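Local structure of protein CLPV1 (Pseudomonas aeruginosa, 4UQW) at residues A[101-104]-A[105-109]; A[26-29]-A[30-34]; A[62-66]-A[67-71]. The protein probably disassembles contracted TssB-TssC sheaths of the type VI secretion system as a ClpV-class ATPase, the N-terminal domain being the part crystallised. All blocks are in the same frame, centred on the assembly; numbering follows the deposited sequence.

Contact 1: A[101-104]-A[105-109]; sequences GWVY and GSLMF
A first torsion of 172° swings the Trp102 indole along the helix toward Ser106, and one of 61° leaves the Ser106 hydroxyl between its own N and carbonyl carbon. The indole is thereby laid against the next turn, and Ser106 CB stands 3.6 Å from the centroid of the Trp102 six-membered ring, only 6° off its normal, a CH-pi contact. The same serine torsion turns Ser106 OG back to Trp102 O at 2.7 Å. Ser106 N donates to Trp102 O as well, at 2.8 Å, and the two donors arrive from opposite faces of the carbonyl plane.

Half a turn further along, the Met108 chain bends at its end and brings Met108 CE to 3.8 Å from Tyr104 CD1, close to the plane of the ring. Met108 SD is likewise at the edge, 5.3 Å from the Tyr104 centroid, a Met-aromatic contact. Tyr104 O receives Met108 N at 2.8 Å and Phe109 N at 3.2 Å, the latter an i+5 bond of the wide pi-type turn that ends helix 92-108. Phe109 then stacks on Tyr118. Two carbonyls in these last two turns thus each hold two donors, which ties the serine hydroxyl and the widened turn to the helix backbone.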
ATOM      1  N   GLY A 101       6.644  -2.762  -5.901  1.00 13.05           N
ATOM      2  CA  GLY A 101       7.488  -2.303  -4.797  1.00 13.61           C
ATOM      3  C   GLY A 101       8.791  -3.075  -4.726  1.00 13.85           C
ATOM      4  O   GLY A 101       9.813  -2.477  -4.365  1.00 14.18           O
ATOM      5  N   TRP A 102       8.729  -4.379  -5.003  1.00 14.27           N
ATOM      6  CA  TRP A 102       9.970  -5.179  -5.077  1.00 13.79           C
ATOM      7  C   TRP A 102      10.864  -4.696  -6.215  1.00 13.26           C
ATOM      8  O   TRP A 102      12.105  -4.596  -6.016  1.00 14.51           O
ATOM      9  CB  TRP A 102       9.630  -6.657  -5.262  1.00 13.83           C
ATOM     10  CG  TRP A 102      10.849  -7.535  -5.545  1.00 13.24           C
ATOM     11  CD1 TRP A 102      11.048  -8.283  -6.673  1.00 14.70           C
ATOM     12  CD2 TRP A 102      12.022  -7.734  -4.718  1.00 14.01           C
ATOM     13  NE1 TRP A 102      12.264  -8.963  -6.610  1.00 15.11           N
ATOM     14  CE2 TRP A 102      12.867  -8.624  -5.425  1.00 13.69           C
ATOM     15  CE3 TRP A 102      12.422  -7.244  -3.469  1.00 14.17           C
ATOM     16  CZ2 TRP A 102      14.095  -9.066  -4.931  1.00 16.02           C
ATOM     17  CZ3 TRP A 102      13.676  -7.672  -2.969  1.00 16.04           C
ATOM     18  CH2 TRP A 102      14.460  -8.577  -3.693  1.00 16.73           C
ATOM     19  N   VAL A 103      10.315  -4.462  -7.409  1.00 13.71           N
ATOM     20  CA  VAL A 103      11.157  -3.948  -8.491  1.00 14.14           C
ATOM     21  C   VAL A 103      11.882  -2.676  -8.139  1.00 14.76           C
ATOM     22  O   VAL A 103      13.112  -2.571  -8.338  1.00 15.61           O
ATOM     23  CB  VAL A 103      10.290  -3.723  -9.752  1.00 16.03           C
ATOM     24  CG1 VAL A 103      11.030  -2.856 -10.807  1.00 18.51           C
ATOM     25  CG2 VAL A 103       9.872  -5.096 -10.335  1.00 18.25           C
ATOM     26  N   TYR A 104      11.165  -1.683  -7.573  1.00 15.97           N
ATOM     27  CA  TYR A 104      11.856  -0.443  -7.252  1.00 17.12           C
ATOM     28  C   TYR A 104      12.736  -0.587  -6.027  1.00 17.63           C
ATOM     29  O   TYR A 104      13.859  -0.096  -6.028  1.00 16.51           O
ATOM     30  CB  TYR A 104      10.823   0.716  -7.103  1.00 15.39           C
ATOM     31  CG  TYR A 104      10.407   1.157  -8.477  1.00 17.82           C
ATOM     32  CD1 TYR A 104      11.183   2.104  -9.170  1.00 20.33           C
ATOM     33  CD2 TYR A 104       9.330   0.565  -9.133  1.00 19.06           C
ATOM     34  CE1 TYR A 104      10.846   2.471 -10.464  1.00 24.23           C
ATOM     35  CE2 TYR A 104       8.996   0.901 -10.446  1.00 24.29           C
ATOM     36  CZ  TYR A 104       9.776   1.846 -11.101  1.00 28.38           C
ATOM     37  OH  TYR A 104       9.485   2.220 -12.398  1.00 28.74           O
ATOM     38  N   GLY A 105      12.290  -1.299  -5.009  1.00 15.06           N
ATOM     39  CA  GLY A 105      13.125  -1.493  -3.822  1.00 16.11           C
ATOM     40  C   GLY A 105      14.434  -2.173  -4.145  1.00 17.42           C
ATOM     41  O   GLY A 105      15.512  -1.727  -3.710  1.00 18.01           O
ATOM     42  N   SER A 106      14.364  -3.248  -4.938  1.00 15.62           N
ATOM     43  CA  SER A 106      15.583  -4.035  -5.176  1.00 14.68           C
ATOM     44  C   SER A 106      16.456  -3.374  -6.207  1.00 19.18           C
ATOM     45  O   SER A 106      17.669  -3.380  -6.047  1.00 20.19           O
ATOM     46  CB  SER A 106      15.226  -5.465  -5.624  1.00 16.18           C
ATOM     47  OG  SER A 106      14.467  -5.452  -6.886  1.00 16.22           O
ATOM     48  N   LEU A 107      15.891  -2.727  -7.217  1.00 17.83           N
ATOM     49  CA  LEU A 107      16.742  -2.228  -8.301  1.00 18.85           C
ATOM     50  C   LEU A 107      17.089  -0.776  -8.100  1.00 22.95           C
ATOM     51  O   LEU A 107      18.248  -0.378  -8.327  1.00 25.29           O
ATOM     52  CB  LEU A 107      16.064  -2.412  -9.671  1.00 16.66           C
ATOM     53  CG  LEU A 107      15.721  -3.865 -10.066  1.00 18.84           C
ATOM     54  CD1 LEU A 107      15.149  -3.957 -11.448  1.00 21.58           C
ATOM     55  CD2 LEU A 107      16.979  -4.734 -10.020  1.00 21.76           C
ATOM     56  N   MET A 108      16.117   0.049  -7.757  1.00 19.64           N
ATOM     57  CA  MET A 108      16.399   1.469  -7.564  1.00 20.08           C
ATOM     58  C   MET A 108      17.133   1.729  -6.266  1.00 20.86           C
ATOM     59  O   MET A 108      18.064   2.559  -6.215  1.00 25.39           O
ATOM     60  CB  MET A 108      15.110   2.315  -7.622  1.00 20.36           C
ATOM     61  CG  MET A 108      15.330   3.822  -7.411  1.00 20.71           C
ATOM     62  SD  MET A 108      13.810   4.745  -7.721  1.00 24.45           S
ATOM     63  CE  MET A 108      13.820   4.822  -9.515  1.00 23.86           C
ATOM     64  N   PHE A 109      16.744   1.017  -5.197  1.00 19.85           N
ATOM     65  CA  PHE A 109      17.317   1.282  -3.880  1.00 18.39           C
ATOM     66  C   PHE A 109      18.289   0.206  -3.401  1.00 21.01           C
ATOM     67  O   PHE A 109      18.955   0.393  -2.398  1.00 22.35           O
ATOM     68  CB  PHE A 109      16.178   1.489  -2.854  1.00 17.77           C
ATOM     69  CG  PHE A 109      15.334   2.714  -3.175  1.00 20.35           C
ATOM     70  CD1 PHE A 109      15.796   3.979  -2.811  1.00 24.16           C
ATOM     71  CD2 PHE A 109      14.152   2.623  -3.923  1.00 20.16           C
ATOM     72  CE1 PHE A 109      15.049   5.118  -3.113  1.00 23.70           C
ATOM     73  CE2 PHE A 109      13.414   3.768  -4.245  1.00 23.79           C
ATOM     74  CZ  PHE A 109      13.879   5.026  -3.830  1.00 24.35           C
TER

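Contact 2: A[26-29]-A[30-34]; sequences ATVF and CKLRG
Phe29 and Arg33, one turn apart, lie alongside each other and point the same way on the last turn of helix 17-33. Arg33 CG, anti to the carbonyl carbon (chi1 -54°), lies over one face of the phenyl ring, 4.2 Å from the Phe29 centroid, a CH-pi contact. Bends at chi2 and chi3 then lead CD and NE past CE1 and CZ of the ring, with Arg33 NE 3.8 Å from Phe29 CE1. Farther out, Phe29 CZ lies over a face of the guanidinium, displaced toward its rim, with the two planes 34° apart.

Arg33 NH2 is satisfied outside the turn, by a salt bridge to Asp78 OD1, at the end of helix 66-79. Lys31, bent at its last two torsions, sends NZ to Thr88 OG1, and Thr27 OG1 bonds to Ile23 O one turn back. Every amide from Cys30 to Arg33 has a regular i-to-i-4 acceptor, the series running from Cys30 N to Ala26 O at 2.9 Å to Arg33 N to Phe29 O at 3.1 Å. The pattern then tightens, for Gly34 N donates to Lys31 O at 3.1 Å. Gly34 has positive phi (73°), and the helix closes in a Schellman motif.

Beside this polar network, Val28 CG1 and Leu32 CD1 touch at 4.1 Å on an exposed flank. The Phe29 ring also meets the His45 ring and Leu77, which places it between helices 40-49 and 66-79. Chemically, the arginine is divided in function: its aliphatic part covers an aromatic face while the salt bridge to Asp78 holds the charged end in place, which probably limits the rotation of the guanidinium.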
ATOM      1  N   ALA A  26      -5.141  -5.944   7.609  1.00 16.34           N
ATOM      2  CA  ALA A  26      -6.113  -5.627   6.574  1.00 17.77           C
ATOM      3  C   ALA A  26      -7.002  -6.793   6.269  1.00 16.74           C
ATOM      4  O   ALA A  26      -8.192  -6.597   5.971  1.00 17.71           O
ATOM      5  CB  ALA A  26      -5.397  -5.231   5.304  1.00 17.19           C
ATOM      6  N   THR A  27      -6.427  -7.993   6.317  1.00 17.60           N
ATOM      7  CA  THR A  27      -7.237  -9.188   6.076  1.00 18.17           C
ATOM      8  C   THR A  27      -8.255  -9.375   7.187  1.00 17.92           C
ATOM      9  O   THR A  27      -9.423  -9.684   6.926  1.00 18.36           O
ATOM     10  CB  THR A  27      -6.300 -10.433   5.983  1.00 15.46           C
ATOM     11  OG1 THR A  27      -5.457 -10.288   4.842  1.00 16.59           O
ATOM     12  CG2 THR A  27      -7.108 -11.721   5.830  1.00 20.06           C
ATOM     13  N   VAL A  28      -7.827  -9.210   8.426  1.00 17.29           N
ATOM     14  CA  VAL A  28      -8.750  -9.385   9.561  1.00 19.88           C
ATOM     15  C   VAL A  28      -9.893  -8.356   9.445  1.00 20.75           C
ATOM     16  O   VAL A  28     -11.093  -8.676   9.639  1.00 21.46           O
ATOM     17  CB  VAL A  28      -8.020  -9.215  10.880  1.00 21.80           C
ATOM     18  CG1 VAL A  28      -9.040  -9.091  12.086  1.00 27.09           C
ATOM     19  CG2 VAL A  28      -6.995 -10.369  11.050  1.00 24.89           C
ATOM     20  N   PHE A  29      -9.541  -7.120   9.098  1.00 21.79           N
ATOM     21  CA  PHE A  29     -10.557  -6.049   8.967  1.00 20.55           C
ATOM     22  C   PHE A  29     -11.518  -6.326   7.833  1.00 21.38           C
ATOM     23  O   PHE A  29     -12.740  -6.163   7.982  1.00 22.33           O
ATOM     24  CB  PHE A  29      -9.830  -4.711   8.746  1.00 23.54           C
ATOM     25  CG  PHE A  29     -10.730  -3.505   8.633  1.00 28.17           C
ATOM     26  CD1 PHE A  29     -11.273  -3.142   7.418  1.00 44.85           C
ATOM     27  CD2 PHE A  29     -10.975  -2.713   9.734  1.00 31.34           C
ATOM     28  CE1 PHE A  29     -12.078  -2.020   7.301  1.00 49.58           C
ATOM     29  CE2 PHE A  29     -11.762  -1.577   9.628  1.00 35.56           C
ATOM     30  CZ  PHE A  29     -12.315  -1.238   8.409  1.00 38.23           C
ATOM     31  N   CYS A  30     -10.964  -6.693   6.675  1.00 18.95           N
ATOM     32  CA  CYS A  30     -11.760  -7.029   5.501  1.00 19.85           C
ATOM     33  C   CYS A  30     -12.798  -8.104   5.833  1.00 23.00           C
ATOM     34  O   CYS A  30     -13.975  -8.011   5.460  1.00 22.33           O
ATOM     35  CB  CYS A  30     -10.780  -7.498   4.407  1.00 16.20           C
ATOM     36  SG  CYS A  30     -11.671  -7.970   2.902  1.00 18.51           S
ATOM     37  N   LYS A  31     -12.348  -9.126   6.538  1.00 21.00           N
ATOM     38  CA  LYS A  31     -13.238 -10.233   6.910  1.00 22.16           C
ATOM     39  C   LYS A  31     -14.302  -9.803   7.895  1.00 26.09           C
ATOM     40  O   LYS A  31     -15.469 -10.243   7.765  1.00 26.09           O
ATOM     41  CB  LYS A  31     -12.450 -11.382   7.500  1.00 24.70           C
ATOM     42  CG  LYS A  31     -11.676 -12.147   6.449  1.00 29.35           C
ATOM     43  CD  LYS A  31     -11.043 -13.402   7.015  1.00 34.72           C
ATOM     44  CE  LYS A  31     -12.095 -14.567   7.162  1.00 33.96           C
ATOM     45  NZ  LYS A  31     -12.629 -15.025   5.823  1.00 43.70           N
ATOM     46  N   LEU A  32     -13.949  -8.957   8.869  1.00 25.79           N
ATOM     47  CA  LEU A  32     -14.949  -8.467   9.829  1.00 26.75           C
ATOM     48  C   LEU A  32     -16.053  -7.692   9.111  1.00 28.53           C
ATOM     49  O   LEU A  32     -17.234  -7.762   9.495  1.00 32.33           O
ATOM     50  CB  LEU A  32     -14.302  -7.601  10.900  1.00 32.42           C
ATOM     51  CG  LEU A  32     -13.486  -8.433  11.885  1.00 47.97           C
ATOM     52  CD1 LEU A  32     -12.793  -7.524  12.872  1.00 55.51           C
ATOM     53  CD2 LEU A  32     -14.363  -9.456  12.603  1.00 55.00           C
ATOM     54  N   ARG A  33     -15.686  -6.969   8.069  1.00 26.25           N
ATOM     55  CA  ARG A  33     -16.665  -6.171   7.315  1.00 24.04           C
ATOM     56  C   ARG A  33     -17.453  -6.951   6.290  1.00 31.49           C
ATOM     57  O   ARG A  33     -18.437  -6.438   5.731  1.00 32.75           O
ATOM     58  CB  ARG A  33     -15.968  -5.029   6.564  1.00 28.09           C
ATOM     59  CG  ARG A  33     -15.121  -4.145   7.437  1.00 39.05           C
ATOM     60  CD  ARG A  33     -15.894  -2.986   7.987  1.00 60.42           C
ATOM     61  NE  ARG A  33     -15.881  -1.908   7.015  1.00 72.99           N
ATOM     62  CZ  ARG A  33     -16.287  -0.673   7.261  1.00 72.19           C
ATOM     63  NH1 ARG A  33     -16.742  -0.345   8.466  1.00 75.24           N
ATOM     64  NH2 ARG A  33     -16.231   0.228   6.293  1.00 68.88           N
ATOM     65  N   GLY A  34     -16.995  -8.154   5.991  1.00 23.94           N
ATOM     66  CA  GLY A  34     -17.598  -8.974   4.952  1.00 26.66           C
ATOM     67  C   GLY A  34     -17.311  -8.490   3.543  1.00 20.70           C
ATOM     68  O   GLY A  34     -18.031  -8.771   2.592  1.00 23.54           O
TER

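Contact 3: A[62-66]-A[67-71]; sequences SGIDP and ARLAK
Asp65 and Arg68 cross at the start of helix 66-79 with their carboxylate and guanidinium planes nearly perpendicular, 88° apart. They form no direct salt bridge, since Asp65 OD2 and Arg68 NE are 4.6 Å apart. One water joins them instead, donating a hydrogen bond to Asp65 OD2 at 2.7 Å and accepting one from Arg68 NE at 3.0 Å; it lies at the edge of the guanidinium, in its plane. Bends at chi2 and chi3 of Arg68 bring NE round to this water.

The other carboxylate oxygen caps the helix. With Asp65 CG placed opposite its backbone N (chi1 173°), Asp65 OD1 turns over the first turn and accepts from Ala67 N at 2.9 Å, from 42° above the carboxylate plane, with a weak second bond from Arg68 N. Asp65 is therefore the N-cap, and its negative charge faces the helix start, where it would be expected to interact favourably with the helix dipole. Asp65 O accepts from Leu69 N at 3.0 Å.

On the buried side Ile64 and Leu69 cross at an angle, Ile64 CG2 touching Leu69 CB at 4.1 Å. Both also pack on Val59 of helix 54-61, as does Pro66, while Glu139 receives Asp65 N and touches Ile64 and Arg68. Gly63 closes the preceding helix in a Schellman motif, so the segment 62-66 links helix 54-61 to helix 66-79.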
ATOM      1  N   SER A  62       4.592  15.546   1.354  1.00 21.06           N
ATOM      2  CA  SER A  62       3.998  15.820   0.046  0.63 20.06           C
ATOM      3  C   SER A  62       2.941  16.906   0.100  1.00 23.72           C
ATOM      4  O   SER A  62       2.389  17.280  -0.925  1.00 24.29           O
ATOM      5  CB  SER A  62       3.354  14.563  -0.528  0.63 16.87           C
ATOM      6  OG  SER A  62       4.339  13.556  -0.792  0.63 19.55           O
ATOM      7  N   GLY A  63       2.615  17.384   1.296  1.00 21.22           N
ATOM      8  CA  GLY A  63       1.579  18.412   1.406  1.00 22.73           C
ATOM      9  C   GLY A  63       0.151  17.912   1.266  1.00 19.88           C
ATOM     10  O   GLY A  63      -0.756  18.663   0.911  1.00 24.46           O
ATOM     11  N   ILE A  64      -0.044  16.618   1.499  1.00 19.28           N
ATOM     12  CA  ILE A  64      -1.396  16.039   1.581  1.00 18.67           C
ATOM     13  C   ILE A  64      -2.015  16.395   2.905  1.00 18.53           C
ATOM     14  O   ILE A  64      -1.341  16.512   3.931  1.00 20.17           O
ATOM     15  CB  ILE A  64      -1.332  14.486   1.396  1.00 17.89           C
ATOM     16  CG1 ILE A  64      -1.127  14.173  -0.083  1.00 19.70           C
ATOM     17  CG2 ILE A  64      -2.589  13.778   1.936  1.00 20.15           C
ATOM     18  CD1 ILE A  64      -0.805  12.643  -0.375  1.00 18.77           C
ATOM     19  N   ASP A  65      -3.343  16.645   2.891  1.00 17.45           N
ATOM     20  CA  ASP A  65      -4.092  16.898   4.122  1.00 17.17           C
ATOM     21  C   ASP A  65      -4.406  15.530   4.733  1.00 17.94           C
ATOM     22  O   ASP A  65      -5.242  14.770   4.221  1.00 17.71           O
ATOM     23  CB  ASP A  65      -5.392  17.693   3.804  1.00 17.34           C
ATOM     24  CG  ASP A  65      -6.302  17.848   5.001  1.00 21.65           C
ATOM     25  OD1 ASP A  65      -5.990  17.320   6.095  1.00 23.58           O
ATOM     26  OD2 ASP A  65      -7.356  18.512   4.869  1.00 19.66           O
ATOM     27  N   PRO A  66      -3.717  15.164   5.832  1.00 19.38           N
ATOM     28  CA  PRO A  66      -3.948  13.804   6.341  1.00 15.21           C
ATOM     29  C   PRO A  66      -5.361  13.579   6.836  1.00 18.52           C
ATOM     30  O   PRO A  66      -5.831  12.434   6.796  1.00 19.64           O
ATOM     31  CB  PRO A  66      -2.945  13.675   7.508  1.00 20.91           C
ATOM     32  CG  PRO A  66      -2.596  15.087   7.876  1.00 27.75           C
ATOM     33  CD  PRO A  66      -2.772  15.959   6.652  1.00 19.16           C
ATOM     34  N   ALA A  67      -6.032  14.650   7.260  1.00 18.42           N
ATOM     35  CA  ALA A  67      -7.399  14.480   7.726  1.00 17.13           C
ATOM     36  C   ALA A  67      -8.310  14.220   6.507  1.00 19.64           C
ATOM     37  O   ALA A  67      -9.271  13.437   6.587  1.00 17.82           O
ATOM     38  CB  ALA A  67      -7.860  15.716   8.500  1.00 17.56           C
ATOM     39  N   ARG A  68      -8.045  14.887   5.402  1.00 17.98           N
ATOM     40  CA  ARG A  68      -8.840  14.614   4.219  1.00 17.66           C
ATOM     41  C   ARG A  68      -8.641  13.191   3.718  1.00 17.15           C
ATOM     42  O   ARG A  68      -9.572  12.486   3.328  1.00 18.03           O
ATOM     43  CB  ARG A  68      -8.523  15.624   3.117  1.00 19.27           C
ATOM     44  CG  ARG A  68      -9.203  15.307   1.784  1.00 21.07           C
ATOM     45  CD  ARG A  68     -10.621  15.728   1.806  1.00 22.70           C
ATOM     46  NE  ARG A  68     -10.811  17.105   2.216  1.00 23.00           N
ATOM     47  CZ  ARG A  68     -11.995  17.633   2.486  1.00 25.59           C
ATOM     48  NH1 ARG A  68     -13.095  16.875   2.347  1.00 28.92           N
ATOM     49  NH2 ARG A  68     -12.039  18.872   2.880  1.00 25.13           N
ATOM     50  N   LEU A  69      -7.376  12.745   3.724  1.00 16.18           N
ATOM     51  CA  LEU A  69      -7.036  11.403   3.291  1.00 16.41           C
ATOM     52  C   LEU A  69      -7.770  10.416   4.175  1.00 17.11           C
ATOM     53  O   LEU A  69      -8.346   9.456   3.653  1.00 17.89           O
ATOM     54  CB  LEU A  69      -5.482  11.178   3.330  1.00 17.06           C
ATOM     55  CG  LEU A  69      -5.074   9.734   3.037  1.00 17.70           C
ATOM     56  CD1 LEU A  69      -5.607   9.342   1.665  1.00 19.52           C
ATOM     57  CD2 LEU A  69      -3.522   9.699   3.130  1.00 17.88           C
ATOM     58  N   ALA A  70      -7.767  10.660   5.496  1.00 18.85           N
ATOM     59  CA  ALA A  70      -8.443   9.721   6.406  1.00 20.26           C
ATOM     60  C   ALA A  70      -9.949   9.635   6.094  1.00 21.06           C
ATOM     61  O   ALA A  70     -10.533   8.542   6.062  1.00 22.99           O
ATOM     62  CB  ALA A  70      -8.233  10.151   7.835  1.00 20.51           C
ATOM     63  N   LYS A  71     -10.549  10.789   5.826  1.00 18.93           N
ATOM     64  CA  LYS A  71     -11.967  10.881   5.491  1.00 18.98           C
ATOM     65  C   LYS A  71     -12.236  10.079   4.192  1.00 20.33           C
ATOM     66  O   LYS A  71     -13.222   9.307   4.056  1.00 20.83           O
ATOM     67  CB  LYS A  71     -12.404  12.339   5.321  1.00 20.14           C
ATOM     68  CG  LYS A  71     -13.847  12.563   4.942  1.00 22.22           C
ATOM     69  CD  LYS A  71     -14.101  14.055   4.907  1.00 22.16           C
ATOM     70  CE  LYS A  71     -15.559  14.385   4.714  1.00 32.32           C
ATOM     71  NZ  LYS A  71     -16.009  13.877   3.396  1.00 42.18           N
TER
HETATM   72  O   HOH W   1      -8.487  18.990   2.472  1.00 27.32           O

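Along the chain the order is contact 2, contact 3, contact 1. The centres of contacts 2 and 3 lie about 23 Å apart, and their nearest atoms are still about 10 Å from each other. The centres of contacts 1 and 3 are about 26 Å apart. Between the centres of contacts 1 and 2, which fall on opposite sides of the chain's centre, the distance is about 29 Å. Helix 66-79 connects two of them: it begins at contact 3, and its Leu77 and Asp78 meet Phe29 and Arg33 of contact 2. All three mark helix termini of this mainly helical Clp-type N domain: contact 2 closes helix 17-33 in a Schellman motif, contact 3 opens helix 66-79 with an Asp N-cap, and contact 1 ends helix 92-108 in a pi-type turn.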